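Local coordinates for protein cleavage stimulation factor 77 (Encephalitozoon cuniculi, PDB 2UY1) that probably binds mRNA and probably takes part in mRNA 3'-end processing, as a nuclear helical-repeat protein of the Suppressor of forked family, at residues B[193-198]-B[224-229]; B[234-239]-B[249-254]. All coordinates share one frame; numbering follows the deposited sequence.

Interaction 1: residues B[193-198]-B[224-229]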
loop_
_atom_site.group_PDB
_atom_site.type_symbol
_atom_site.label_atom_id
_atom_site.label_comp_id
_atom_site.label_asym_id
_atom_site.label_seq_id
_atom_site.Cartn_x
_atom_site.Cartn_y
_atom_site.Cartn_z
ATOM N N PRO B 193 24.501 -23.052 37.747
ATOM C CA PRO B 193 23.142 -23.628 37.925
ATOM C C PRO B 193 22.052 -23.093 36.978
ATOM O O PRO B 193 21.069 -23.813 36.681
ATOM C CB PRO B 193 22.777 -23.248 39.374
ATOM C CG PRO B 193 24.088 -22.951 40.047
ATOM C CD PRO B 193 24.937 -22.336 38.965
ATOM N N HIS B 194 22.201 -21.837 36.550
ATOM C CA HIS B 194 21.263 -21.223 35.598
ATOM C C HIS B 194 21.465 -21.840 34.220
ATOM O O HIS B 194 20.519 -22.291 33.616
ATOM C CB HIS B 194 21.400 -19.689 35.540
ATOM C CG HIS B 194 20.422 -19.027 34.601
ATOM N ND1 HIS B 194 20.809 -18.410 33.428
ATOM C CD2 HIS B 194 19.075 -18.919 34.649
ATOM C CE1 HIS B 194 19.746 -17.931 32.809
ATOM N NE2 HIS B 194 18.681 -18.239 33.521
ATOM N N GLU B 195 22.707 -21.851 33.754
ATOM C CA GLU B 195 23.103 -22.607 32.572
ATOM C C GLU B 195 22.509 -24.039 32.522
ATOM O O GLU B 195 21.990 -24.462 31.492
ATOM C CB GLU B 195 24.637 -22.653 32.497
ATOM C CG GLU B 195 25.166 -23.473 31.325
ATOM C CD GLU B 195 26.691 -23.539 31.207
ATOM O OE1 GLU B 195 27.404 -22.667 31.775
ATOM O OE2 GLU B 195 27.162 -24.476 30.492
ATOM N N SER B 196 22.587 -24.764 33.645
ATOM C CA SER B 196 22.094 -26.123 33.770
ATOM C C SER B 196 20.572 -26.132 33.536
ATOM O O SER B 196 20.014 -26.921 32.739
ATOM C CB SER B 196 22.486 -26.634 35.171
ATOM O OG SER B 196 22.111 -27.982 35.369
ATOM N N ARG B 197 19.901 -25.202 34.206
ATOM C CA ARG B 197 18.484 -25.005 33.994
ATOM C C ARG B 197 18.133 -24.719 32.528
ATOM O O ARG B 197 17.106 -25.176 32.031
ATOM C CB ARG B 197 17.929 -23.896 34.888
ATOM C CG ARG B 197 16.371 -23.682 34.696
ATOM C CD ARG B 197 15.669 -23.115 35.943
ATOM N NE ARG B 197 14.245 -22.913 35.717
ATOM C CZ ARG B 197 13.304 -23.840 35.918
ATOM N NH1 ARG B 197 13.641 -25.075 36.338
ATOM N NH2 ARG B 197 12.032 -23.542 35.670
ATOM N N MET B 198 18.964 -23.924 31.875
ATOM C CA MET B 198 18.699 -23.459 30.496
ATOM C C MET B 198 18.942 -24.584 29.465
ATOM O O MET B 198 18.249 -24.679 28.434
ATOM C CB MET B 198 19.597 -22.243 30.169
ATOM C CG MET B 198 19.175 -20.895 30.838
ATOM S SD MET B 198 17.392 -20.618 30.892
ATOM C CE MET B 198 16.971 -20.603 29.132
ATOM N N ILE B 224 25.682 -19.950 21.675
ATOM C CA ILE B 224 26.663 -18.993 21.121
ATOM C C ILE B 224 26.911 -17.883 22.154
ATOM O O ILE B 224 28.023 -17.423 22.330
ATOM C CB ILE B 224 26.186 -18.417 19.748
ATOM C CG1 ILE B 224 26.246 -19.489 18.639
ATOM C CG2 ILE B 224 26.962 -17.167 19.340
ATOM C CD1 ILE B 224 25.930 -18.957 17.194
ATOM N N GLY B 225 25.875 -17.490 22.869
ATOM C CA GLY B 225 25.963 -16.347 23.778
ATOM C C GLY B 225 26.647 -16.711 25.068
ATOM O O GLY B 225 27.183 -15.833 25.758
ATOM N N ILE B 226 26.649 -18.010 25.390
ATOM C CA ILE B 226 27.462 -18.524 26.510
ATOM C C ILE B 226 28.832 -19.023 26.141
ATOM O O ILE B 226 29.538 -19.574 26.979
ATOM C CB ILE B 226 26.749 -19.571 27.441
ATOM C CG1 ILE B 226 26.364 -20.868 26.718
ATOM C CG2 ILE B 226 25.624 -18.916 28.202
ATOM C CD1 ILE B 226 25.677 -21.856 27.715
ATOM N N GLY B 227 29.231 -18.780 24.903
ATOM C CA GLY B 227 30.549 -19.169 24.455
ATOM C C GLY B 227 30.639 -20.654 24.110
ATOM O O GLY B 227 31.740 -21.227 24.144
ATOM N N GLN B 228 29.508 -21.307 23.822
ATOM C CA GLN B 228 29.539 -22.739 23.438
ATOM C C GLN B 228 29.140 -22.985 21.965
ATOM O O GLN B 228 28.308 -23.850 21.669
ATOM C CB GLN B 228 28.736 -23.635 24.427
ATOM C CG GLN B 228 29.460 -23.920 25.728
ATOM C CD GLN B 228 28.546 -24.363 26.883
ATOM O OE1 GLN B 228 27.658 -25.245 26.739
ATOM N NE2 GLN B 228 28.778 -23.755 28.064
ATOM N N LYS B 229 29.765 -22.227 21.063
ATOM C CA LYS B 229 29.507 -22.309 19.630
ATOM C C LYS B 229 29.797 -23.655 18.956
ATOM O O LYS B 229 29.096 -24.025 18.023
ATOM C CB LYS B 229 30.226 -21.186 18.881
ATOM C CG LYS B 229 29.896 -21.141 17.399
ATOM C CD LYS B 229 30.158 -19.748 16.822
ATOM C CE LYS B 229 29.919 -19.675 15.335
ATOM N NZ LYS B 229 30.046 -18.228 14.888
#
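E195 and Q228 approach from opposite directions, the carboxylate reaching out from helix 193-208 and the carboxamide coming from the turn after helix 213-225. Their one bond runs from Q228 NE2 to E195 OE2 over 3.0 Å and is almost perfectly straight, with an N-H...O angle of 179°. The two groups use it differently. The oxygen lies in the amide plane of Q228, whereas the amide nitrogen meets it from above the carboxylate, 49° out of that plane. The two flat groups are also well turned against each other. E195 reaches this far because CG is anti to its backbone N (chi1 178°) and the chain beyond stays extended. OE2 has a second partner in H199 NE2, one helical turn further on, and these two contacts probably favour the charged carboxylate.

I226 adds a small apolar contact beside the stem of the glutamate. Its CD1 methyl comes obliquely against the aliphatic part, 4.0 Å from E195 CG, while E195 also touches Y222 of helix 213-225.

The turn places I226 and Q228. I226 is the first residue to leave helical geometry, and G227, with positive phi, is the C' residue of a Schellman motif, in which G227 N bonds to I224 O and Q228 N to L223 O. Q228 then occupies the N-cap position of helix 229-242. This short Schellman-ended link between consecutive helices, bonded across to helix 193-208, is consistent with the alpha-solenoid of HAT and other TPR-like proteins.

Interaction 2: residues B[234-239]-B[249-254]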
loop_
_atom_site.group_PDB
_atom_site.type_symbol
_atom_site.label_atom_id
_atom_site.label_comp_id
_atom_site.label_asym_id
_atom_site.label_seq_id
_atom_site.Cartn_x
_atom_site.Cartn_y
_atom_site.Cartn_z
ATOM N N LYS B 234 26.771 -28.367 16.411
ATOM C CA LYS B 234 26.297 -29.722 16.463
ATOM C C LYS B 234 24.779 -29.764 16.555
ATOM O O LYS B 234 24.152 -30.599 15.893
ATOM C CB LYS B 234 26.995 -30.507 17.600
ATOM C CG LYS B 234 28.390 -31.034 17.185
ATOM C CD LYS B 234 29.581 -30.366 17.894
ATOM C CE LYS B 234 30.805 -31.328 17.994
ATOM N NZ LYS B 234 32.134 -30.611 18.252
ATOM N N VAL B 235 24.200 -28.849 17.352
ATOM C CA VAL B 235 22.704 -28.706 17.489
ATOM C C VAL B 235 22.051 -28.365 16.118
ATOM O O VAL B 235 20.966 -28.848 15.813
ATOM C CB VAL B 235 22.296 -27.613 18.547
ATOM C CG1 VAL B 235 20.774 -27.391 18.580
ATOM C CG2 VAL B 235 22.774 -27.972 19.946
ATOM N N VAL B 236 22.732 -27.541 15.318
ATOM C CA VAL B 236 22.235 -27.125 13.997
ATOM C C VAL B 236 22.290 -28.263 12.997
ATOM O O VAL B 236 21.313 -28.485 12.257
ATOM C CB VAL B 236 22.968 -25.919 13.400
ATOM C CG1 VAL B 236 22.387 -25.590 12.022
ATOM C CG2 VAL B 236 22.847 -24.704 14.310
ATOM N N GLU B 237 23.436 -28.960 12.965
ATOM C CA GLU B 237 23.610 -30.182 12.140
ATOM C C GLU B 237 22.502 -31.160 12.476
ATOM O O GLU B 237 21.859 -31.727 11.612
ATOM C CB GLU B 237 24.973 -30.806 12.426
ATOM C CG GLU B 237 26.083 -30.076 11.722
ATOM C CD GLU B 237 27.471 -30.284 12.275
ATOM O OE1 GLU B 237 27.677 -31.190 13.117
ATOM O OE2 GLU B 237 28.388 -29.538 11.833
ATOM N N ARG B 238 22.231 -31.311 13.762
ATOM C CA ARG B 238 21.176 -32.192 14.170
ATOM C C ARG B 238 19.848 -31.663 13.695
ATOM O O ARG B 238 19.048 -32.425 13.175
ATOM C CB ARG B 238 21.206 -32.307 15.681
ATOM C CG ARG B 238 20.114 -33.116 16.248
ATOM C CD ARG B 238 20.503 -33.409 17.660
ATOM N NE ARG B 238 19.315 -33.357 18.494
ATOM C CZ ARG B 238 19.309 -32.966 19.763
ATOM N NH1 ARG B 238 20.444 -32.593 20.370
ATOM N NH2 ARG B 238 18.156 -32.949 20.416
ATOM N N GLY B 239 19.603 -30.342 13.855
ATOM C CA GLY B 239 18.377 -29.766 13.400
ATOM C C GLY B 239 18.177 -29.953 11.915
ATOM O O GLY B 239 17.070 -30.170 11.457
ATOM N N SER B 249 19.862 -24.457 7.104
ATOM C CA SER B 249 21.060 -24.604 6.254
ATOM C C SER B 249 21.716 -23.275 5.932
ATOM O O SER B 249 22.955 -23.194 5.871
ATOM C CB SER B 249 20.746 -25.391 4.976
ATOM O OG SER B 249 20.252 -26.708 5.313
ATOM N N LEU B 250 20.895 -22.243 5.696
ATOM C CA LEU B 250 21.394 -20.891 5.463
ATOM C C LEU B 250 22.102 -20.299 6.679
ATOM O O LEU B 250 23.173 -19.661 6.555
ATOM C CB LEU B 250 20.253 -19.956 4.966
ATOM C CG LEU B 250 19.553 -20.275 3.639
ATOM C CD1 LEU B 250 18.727 -19.083 3.161
ATOM C CD2 LEU B 250 20.526 -20.634 2.552
ATOM N N TYR B 251 21.491 -20.498 7.852
ATOM C CA TYR B 251 22.092 -20.154 9.115
ATOM C C TYR B 251 23.386 -20.971 9.416
ATOM O O TYR B 251 24.416 -20.444 9.821
ATOM C CB TYR B 251 21.040 -20.401 10.174
ATOM C CG TYR B 251 21.464 -20.222 11.622
ATOM C CD1 TYR B 251 21.408 -18.945 12.232
ATOM C CD2 TYR B 251 21.836 -21.314 12.410
ATOM C CE1 TYR B 251 21.756 -18.765 13.578
ATOM C CE2 TYR B 251 22.194 -21.115 13.794
ATOM C CZ TYR B 251 22.137 -19.851 14.351
ATOM O OH TYR B 251 22.462 -19.649 15.684
ATOM N N TYR B 252 23.317 -22.272 9.228
ATOM C CA TYR B 252 24.542 -23.117 9.223
ATOM C C TYR B 252 25.634 -22.584 8.268
ATOM O O TYR B 252 26.729 -22.324 8.685
ATOM C CB TYR B 252 24.127 -24.560 8.851
ATOM C CG TYR B 252 25.220 -25.637 9.066
ATOM C CD1 TYR B 252 25.697 -25.941 10.346
ATOM C CD2 TYR B 252 25.728 -26.365 7.978
ATOM C CE1 TYR B 252 26.712 -26.931 10.526
ATOM C CE2 TYR B 252 26.724 -27.349 8.139
ATOM C CZ TYR B 252 27.214 -27.632 9.411
ATOM O OH TYR B 252 28.200 -28.646 9.570
ATOM N N GLY B 253 25.336 -22.333 7.003
ATOM C CA GLY B 253 26.400 -21.868 6.111
ATOM C C GLY B 253 27.026 -20.583 6.633
ATOM O O GLY B 253 28.242 -20.470 6.772
ATOM N N LEU B 254 26.177 -19.602 6.953
ATOM C CA LEU B 254 26.692 -18.301 7.317
ATOM C C LEU B 254 27.279 -18.214 8.729
ATOM O O LEU B 254 28.321 -17.602 8.920
ATOM C CB LEU B 254 25.623 -17.210 7.116
ATOM C CG LEU B 254 26.084 -15.751 7.303
ATOM C CD1 LEU B 254 27.206 -15.299 6.355
ATOM C CD2 LEU B 254 24.815 -14.834 7.212
#
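V236 carries the apolar half of the contact, spreading its two methyls between Y251 and Y252, neighbours on helix 247-255. CG2 comes to the edge of the Y251 ring, in its plane, 3.7 Å from Y251 CE2. CG1 lies as close to Y252 CD1 but meets that ring obliquely, and it also packs on Y252 CB at 3.8 Å. With CG1 anti to the backbone N (chi1 179°) and CG2 anti to the carbonyl carbon, the valine fork faces both tyrosines at once.

The polar half belongs to E237 and Y252. The phenol OH is modelled as donor to E237 OE2, which sits near the ring plane at its edge, and the carboxylate is turned 76° from the ring. The modelled separation of Y252 OH and E237 OE2, 2.4 Å, is too short for the details of this bond to be trusted. E237 CG also lies close to the phenol end of the ring. The Y251 hydroxyl turns to helix 213-225, where it bonds to E221 and S220.

The segment axes approach to 10.0 Å and run roughly antiparallel, 149° between their directions. Consecutive helices packed in this way, here through a valine and two tyrosines, are found throughout the alpha-solenoids of the HAT and TPR class.

Interactions 1 and 2 follow each other along the chain and are joined by helix 213-225 and helix 229-242, the first ending and the second starting in the 224-229 turn. Interaction 1 lies at the surface, about 20 Å from the centre of the chain to its own centre, and depends mainly on one amide-carboxylate bond. Interaction 2, its centre about 10 Å from that of the chain, is partly buried, covers roughly twice the area and combines valine-tyrosine packing with a phenol-carboxylate pair. Their centres are about 18 Å apart, yet the two touch where I224 CD1 lies 3.8 Å from Y251 OH, so helix 213-225, which carries part of interaction 1, also packs against interaction 2.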